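AAA ATPase, central region (Enterococcus faecium, PDB 2R9G) is not characterised in detail but probably hydrolyses ATP as an MgsA-type AAA+ ATPase, of which this C-terminal fragment forms a four-chain assembly. Local coordinates at residues N65-A68 and A69-V73; C50-L53 and M54-G57; N74-L77 and A78-L82. All blocks are in the same frame, centred on the assembly; numbering follows the deposited sequence. Where two conformers were deposited one is given.

In the fold
All three contacts are local ones, made one turn apart on two consecutive helices. Contacts 1 and 3 share helix 66-82: contact 1 covers its start and contact 3 its end, with centres about 14 Å apart. Contact 2 lies on the preceding helix 46-61, packed against both; its centre is about 10 Å from that of contact 1 and about 13 Å from that of contact 3. Thr72 CG2 approaches Leu53 O at 3.5 Å, and Cys50 SG meets Ala79 CB at 3.8 Å. Neighbouring subunits reach all three. Acetate, probably from the crystallisation liquor, is bound beside Arg51 and Arg52, and an acetate also lies close to the side chain of Asn74.

Contact 1: N65-A68 and A69-V73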
loop_
_atom_site.group_PDB
_atom_site.type_symbol
_atom_site.label_atom_id
_atom_site.label_comp_id
_atom_site.label_asym_id
_atom_site.label_seq_id
_atom_site.Cartn_x
_atom_site.Cartn_y
_atom_site.Cartn_z
ATOM N N ASN C 65 3.213 10.659 8.354
ATOM C CA ASN C 65 2.188 9.796 7.772
ATOM C C ASN C 65 2.826 8.837 6.743
ATOM O O ASN C 65 2.730 9.075 5.531
ATOM C CB ASN C 65 1.101 10.662 7.127
ATOM C CG ASN C 65 -0.172 9.886 6.794
ATOM O OD1 ASN C 65 -0.177 8.658 6.699
ATOM N ND2 ASN C 65 -1.255 10.620 6.566
ATOM N N PRO C 66 3.485 7.751 7.220
ATOM C CA PRO C 66 4.148 6.791 6.328
ATOM C C PRO C 66 3.247 6.178 5.253
ATOM O O PRO C 66 3.714 5.967 4.139
ATOM C CB PRO C 66 4.637 5.694 7.287
ATOM C CG PRO C 66 4.773 6.350 8.549
ATOM C CD PRO C 66 3.669 7.367 8.630
ATOM N N ALA C 67 1.983 5.903 5.587
ATOM C CA ALA C 67 1.020 5.380 4.613
ATOM C C ALA C 67 0.774 6.359 3.470
ATOM O O ALA C 67 0.777 5.960 2.311
ATOM C CB ALA C 67 -0.299 5.008 5.285
ATOM N N ALA C 68 0.576 7.635 3.803
ATOM C CA ALA C 68 0.370 8.675 2.794
ATOM C C ALA C 68 1.598 8.891 1.924
ATOM O O ALA C 68 1.467 9.163 0.730
ATOM C CB ALA C 68 -0.037 9.974 3.434
ATOM N N ALA C 69 2.781 8.777 2.524
ATOM C CA ALA C 69 4.030 8.914 1.788
ATOM C C ALA C 69 4.159 7.736 0.831
ATOM O O ALA C 69 4.576 7.911 -0.322
ATOM C CB ALA C 69 5.239 8.986 2.746
ATOM N N ALA C 70 3.779 6.547 1.307
ATOM C CA ALA C 70 3.767 5.349 0.468
ATOM C C ALA C 70 2.739 5.446 -0.660
ATOM O O ALA C 70 2.988 4.953 -1.762
ATOM C CB ALA C 70 3.515 4.110 1.306
ATOM N N ARG C 71 1.600 6.090 -0.378
ATOM C CA ARG C 71 0.506 6.245 -1.356
ATOM C C ARG C 71 0.827 7.142 -2.558
ATOM O O ARG C 71 0.099 7.116 -3.555
ATOM C CB ARG C 71 -0.773 6.740 -0.670
ATOM C CG ARG C 71 -1.514 5.658 0.096
ATOM C CD ARG C 71 -2.952 6.049 0.394
ATOM N NE ARG C 71 -3.058 7.235 1.244
ATOM C CZ ARG C 71 -3.051 7.208 2.572
ATOM N NH1 ARG C 71 -2.925 6.057 3.214
ATOM N NH2 ARG C 71 -3.165 8.334 3.262
ATOM N N THR C 72 1.891 7.942 -2.445
ATOM C CA THR C 72 2.350 8.806 -3.522
ATOM C C THR C 72 2.921 7.949 -4.653
ATOM O O THR C 72 2.786 8.278 -5.825
ATOM C CB THR C 72 3.417 9.799 -3.008
ATOM O OG1 THR C 72 2.945 10.436 -1.812
ATOM C CG2 THR C 72 3.735 10.862 -4.049
ATOM N N VAL C 73 3.556 6.846 -4.277
ATOM C CA VAL C 73 4.110 5.906 -5.239
ATOM C C VAL C 73 2.975 5.218 -6.012
ATOM O O VAL C 73 3.053 5.094 -7.227
ATOM C CB VAL C 73 5.043 4.897 -4.545
ATOM C CG1 VAL C 73 5.661 3.935 -5.553
ATOM C CG2 VAL C 73 6.131 5.649 -3.767
HETATM O O HOH W 1 -2.679 7.421 5.931
#
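Arg71 NH2 lies 3.5 Å from Ala68 CB and is gripped by two partners: it forms a salt bridge with OD2 of Asp97 on helix 88-100, and it donates to a water at 2.9 Å. That water in turn donates to Asn65 OD1, also at 2.9 Å, so the arginine is linked through solvent to the residue that opens the helix. The guanidinium gets there by folding back along the helix. Its chain bends at the third torsion (chi3 -62°), and one face settles over the first turn, where Ala68 CA lies 3.6 Å from the plane of the Arg71 guanidinium, nearer its margin than its middle. Ala67 CB touches the other branch, NH1, while the aliphatic Arg71 CG passes Ala67 O.

Asn65 is the N-cap of the helix. Its OD1 accepts from Ala68 N at 3.2 Å, satisfying an amide that has no earlier turn to supply a carbonyl, and Pro66 occupies the first helical position, where its lack of an N-H costs nothing. The amide approaches from above the carboxamide plane, 67° out of it. At the other end of this side chain ND2 donates to Ser101 OG and to Tyr181 OH of a neighbouring subunit, which fixes the rotation of the amide.

Behind the cap the main-chain pattern begins at once, Ala69 N to Asn65 O at 3.0 Å and Arg71 N to Ala67 O at 2.8 Å. Ala70 and Pro66 pack on Arg71 of a second subunit, whereas Ala69 packs on Tyr58 of helix 46-61.

Contact 2: C50-L53 and M54-G57. With ACT (acetate ion), chain R.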
loop_
_atom_site.group_PDB
_atom_site.type_symbol
_atom_site.label_atom_id
_atom_site.label_comp_id
_atom_site.label_asym_id
_atom_site.label_seq_id
_atom_site.Cartn_x
_atom_site.Cartn_y
_atom_site.Cartn_z
ATOM N N CYS C 50 5.805 13.847 -10.959
ATOM C CA CYS C 50 5.776 12.587 -10.246
ATOM C C CYS C 50 6.991 12.421 -9.348
ATOM O O CYS C 50 6.856 12.001 -8.194
ATOM C CB CYS C 50 5.678 11.428 -11.234
ATOM S SG CYS C 50 4.066 11.261 -11.998
ATOM N N ARG C 51 8.164 12.773 -9.881
ATOM C CA ARG C 51 9.421 12.686 -9.147
ATOM C C ARG C 51 9.415 13.614 -7.954
ATOM O O ARG C 51 9.717 13.185 -6.835
ATOM C CB ARG C 51 10.612 12.999 -10.048
ATOM C CG ARG C 51 11.173 11.790 -10.765
ATOM C CD ARG C 51 12.551 12.075 -11.354
ATOM N NE ARG C 51 12.521 13.171 -12.322
ATOM C CZ ARG C 51 12.210 13.035 -13.610
ATOM N NH1 ARG C 51 11.896 11.843 -14.109
ATOM N NH2 ARG C 51 12.214 14.096 -14.404
ATOM N N ARG C 52 9.045 14.873 -8.191
ATOM C CA ARG C 52 8.955 15.850 -7.121
ATOM C C ARG C 52 7.940 15.485 -6.047
ATOM O O ARG C 52 8.202 15.665 -4.859
ATOM C CB ARG C 52 8.690 17.241 -7.682
ATOM C CG ARG C 52 9.915 18.133 -7.646
ATOM C CD ARG C 52 10.842 17.962 -8.850
ATOM N NE ARG C 52 11.589 16.706 -8.873
ATOM C CZ ARG C 52 12.634 16.406 -8.101
ATOM N NH1 ARG C 52 13.094 17.261 -7.198
ATOM N NH2 ARG C 52 13.230 15.231 -8.243
ATOM N N LEU C 53 6.794 14.943 -6.461
ATOM C CA LEU C 53 5.772 14.508 -5.500
ATOM C C LEU C 53 6.252 13.403 -4.551
ATOM O O LEU C 53 5.956 13.455 -3.364
ATOM C CB LEU C 53 4.477 14.093 -6.204
ATOM C CG LEU C 53 3.178 14.422 -5.461
ATOM C CD1 LEU C 53 3.311 15.683 -4.619
ATOM C CD2 LEU C 53 2.074 14.608 -6.456
ATOM N N MET C 54 6.998 12.422 -5.071
ATOM C CA MET C 54 7.587 11.372 -4.227
ATOM C C MET C 54 8.636 11.918 -3.249
ATOM O O MET C 54 8.687 11.476 -2.106
ATOM C CB MET C 54 8.173 10.216 -5.062
ATOM C CG MET C 54 7.120 9.341 -5.755
ATOM S SD MET C 54 7.751 7.981 -6.752
ATOM C CE MET C 54 8.560 8.824 -8.100
ATOM N N VAL C 55 9.449 12.879 -3.700
ATOM C CA VAL C 55 10.421 13.561 -2.834
ATOM C C VAL C 55 9.717 14.278 -1.685
ATOM O O VAL C 55 10.101 14.106 -0.528
ATOM C CB VAL C 55 11.325 14.571 -3.607
ATOM C CG1 VAL C 55 12.147 15.445 -2.637
ATOM C CG2 VAL C 55 12.257 13.841 -4.538
ATOM N N ILE C 56 8.678 15.047 -2.010
ATOM C CA ILE C 56 7.942 15.841 -1.013
ATOM C C ILE C 56 7.338 14.951 0.079
ATOM O O ILE C 56 7.572 15.185 1.262
ATOM C CB ILE C 56 6.842 16.732 -1.661
ATOM C CG1 ILE C 56 7.465 17.787 -2.582
ATOM C CG2 ILE C 56 6.031 17.432 -0.592
ATOM C CD1 ILE C 56 6.511 18.294 -3.657
ATOM N N GLY C 57 6.615 13.907 -0.334
ATOM C CA GLY C 57 5.954 12.995 0.593
ATOM C C GLY C 57 6.919 12.346 1.563
ATOM O O GLY C 57 6.633 12.224 2.752
HETATM C C ACT R . 12.766 16.919 -12.231
HETATM O O ACT R . 13.226 16.247 -13.179
HETATM O OXT ACT R . 12.228 16.255 -11.329
HETATM C CH3 ACT R . 12.846 18.417 -12.169
#
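Met54 runs back along the helix over the turn before it, touching Cys50 and Arg51. Its CB lies 3.8 Å from Arg51 O. Placing CG beside the backbone N (chi1 -71°) lays it along the previous turn, 3.6 Å from Cys50 O, the carbonyl that Met54 N itself donates to. Beyond it the chain runs straight to SD, which reaches Val73 on the next helix, then bends at the last torsion (chi3 -67°); this returns CE to Cys50 O, also at 3.6 Å, with Arg51 CA just beyond. One carbonyl thus has two carbons of the thioether chain beside it as well as its backbone donor.

On another side of the helix Ile56 CG1 rests 3.2 Å from Arg52 O, and its CD1 meets Leu53 CD1 at 4.2 Å. An acetate sits by both arginines, at the edge of the Arg51 guanidinium, whose NH2 donates to acetate O at 2.7 Å in a nearly straight bond (162°). Arg52 forms a salt bridge with Glu86 of a second subunit.

Helix 46-61 is therefore packed on several sides: Cys50 and Met54 against Val76 of helix 66-82, and Leu53 against helices 14-26, 66-82 and 88-100.

Contact 3: N74-L77 and A78-L82; sequences NAVL and AAEKL
This contact is a pair of successive turns near the C-terminal end of helix 66-82, joined by backbone bonds and by side chains lying back over the preceding turn. The amides of Ala78, Ala79, Glu80 and Lys81 each donate to the carbonyl four residues earlier. Ala79 N to Ala75 O is 2.9 Å, and Glu80 N to Val76 O the same; Lys81 N to Leu77 O is longer, at 3.3 Å.

Glu80 lies across the turn before it. With CG beside the backbone N (chi1 -68°) and the chain extended beyond, its carboxylate straddles two apolar side chains: OE2 meets Val76 CG1 at 3.5 Å, while Leu77 runs alongside the glutamate chain and brings CD2 to 3.7 Å from Glu80 OE1. A water donates to Glu80 OE1 at 2.7 Å and only weakly to Leu77 O. The methylenes of Lys81 pass the same carbonyl, CG at 3.3 Å from Leu77 O, before the chain bends at its last torsion.

The charged tips reach other subunits: Glu80 OE2 forms a salt bridge with Lys81 of a second subunit, and Lys81 NZ one with Glu80 of a third. Inward, Val76 and Ala79 cover Cys50 of helix 46-61, while Ala75 and Ala78 pack on Pro90. This is a helix of an all-helical domain, packed on helices 46-61 and 88-100 of its own chain and joined to two other subunits by those ion pairs and by apolar contacts such as Ala78 on Tyr58 of the third subunit, consistent with the four-chain assembly of this fragment.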
loop_
_atom_site.group_PDB
_atom_site.type_symbol
_atom_site.label_atom_id
_atom_site.label_comp_id
_atom_site.label_asym_id
_atom_site.label_seq_id
_atom_site.Cartn_x
_atom_site.Cartn_y
_atom_site.Cartn_z
ATOM N N ASN C 74 1.909 4.821 -5.314
ATOM C CA ASN C 74 0.715 4.287 -5.977
ATOM C C ASN C 74 0.176 5.275 -7.009
ATOM O O ASN C 74 -0.014 4.917 -8.172
ATOM C CB ASN C 74 -0.386 3.918 -4.961
ATOM C CG ASN C 74 0.024 2.789 -4.031
ATOM O OD1 ASN C 74 0.938 2.938 -3.214
ATOM N ND2 ASN C 74 -0.659 1.652 -4.141
ATOM N N ALA C 75 -0.011 6.527 -6.578
ATOM C CA ALA C 75 -0.527 7.604 -7.428
ATOM C C ALA C 75 0.340 7.866 -8.658
ATOM O O ALA C 75 -0.186 8.107 -9.733
ATOM C CB ALA C 75 -0.702 8.878 -6.625
ATOM N N VAL C 76 1.658 7.789 -8.483
ATOM C CA VAL C 76 2.630 7.982 -9.558
ATOM C C VAL C 76 2.546 6.859 -10.588
ATOM O O VAL C 76 2.604 7.117 -11.794
ATOM C CB VAL C 76 4.068 8.152 -8.985
ATOM C CG1 VAL C 76 5.164 7.907 -10.053
ATOM C CG2 VAL C 76 4.214 9.541 -8.366
ATOM N N LEU C 77 2.371 5.624 -10.112
ATOM C CA LEU C 77 2.213 4.474 -11.002
ATOM C C LEU C 77 0.915 4.582 -11.779
ATOM O O LEU C 77 0.856 4.196 -12.946
ATOM C CB LEU C 77 2.273 3.143 -10.242
ATOM C CG LEU C 77 3.597 2.724 -9.591
ATOM C CD1 LEU C 77 3.409 1.460 -8.774
ATOM C CD2 LEU C 77 4.711 2.544 -10.615
ATOM N N ALA C 78 -0.111 5.126 -11.129
ATOM C CA ALA C 78 -1.383 5.435 -11.783
ATOM C C ALA C 78 -1.197 6.508 -12.875
ATOM O O ALA C 78 -1.707 6.358 -13.975
ATOM C CB ALA C 78 -2.429 5.883 -10.740
ATOM N N ALA C 79 -0.443 7.564 -12.556
ATOM C CA ALA C 79 -0.119 8.666 -13.483
ATOM C C ALA C 79 0.646 8.249 -14.743
ATOM O O ALA C 79 0.298 8.681 -15.845
ATOM C CB ALA C 79 0.648 9.769 -12.741
ATOM N N GLU C 80 1.677 7.421 -14.573
ATOM C CA GLU C 80 2.428 6.829 -15.698
ATOM C C GLU C 80 1.542 5.997 -16.623
ATOM O O GLU C 80 1.678 6.056 -17.850
ATOM C CB GLU C 80 3.550 5.921 -15.179
ATOM C CG GLU C 80 4.670 6.630 -14.469
ATOM C CD GLU C 80 5.505 5.689 -13.614
ATOM O OE1 GLU C 80 5.336 4.453 -13.725
ATOM O OE2 GLU C 80 6.332 6.191 -12.826
ATOM N N LYS C 81 0.643 5.212 -16.034
ATOM C CA LYS C 81 -0.270 4.370 -16.811
ATOM C C LYS C 81 -1.327 5.188 -17.547
ATOM O O LYS C 81 -1.732 4.817 -18.646
ATOM C CB LYS C 81 -0.936 3.316 -15.928
ATOM C CG LYS C 81 0.010 2.212 -15.482
ATOM C CD LYS C 81 -0.576 1.398 -14.323
ATOM C CE LYS C 81 0.476 0.486 -13.711
ATOM N NZ LYS C 81 1.014 -0.496 -14.692
ATOM N N LEU C 82 -1.744 6.307 -16.950
ATOM C CA LEU C 82 -2.825 7.131 -17.489
ATOM C C LEU C 82 -2.347 8.198 -18.463
ATOM O O LEU C 82 -2.982 8.432 -19.495
ATOM C CB LEU C 82 -3.618 7.814 -16.357
ATOM C CG LEU C 82 -4.445 6.917 -15.428
ATOM C CD1 LEU C 82 -4.981 7.708 -14.221
ATOM C CD2 LEU C 82 -5.552 6.196 -16.161
HETATM O O HOH W 2 3.580 2.446 -13.950
#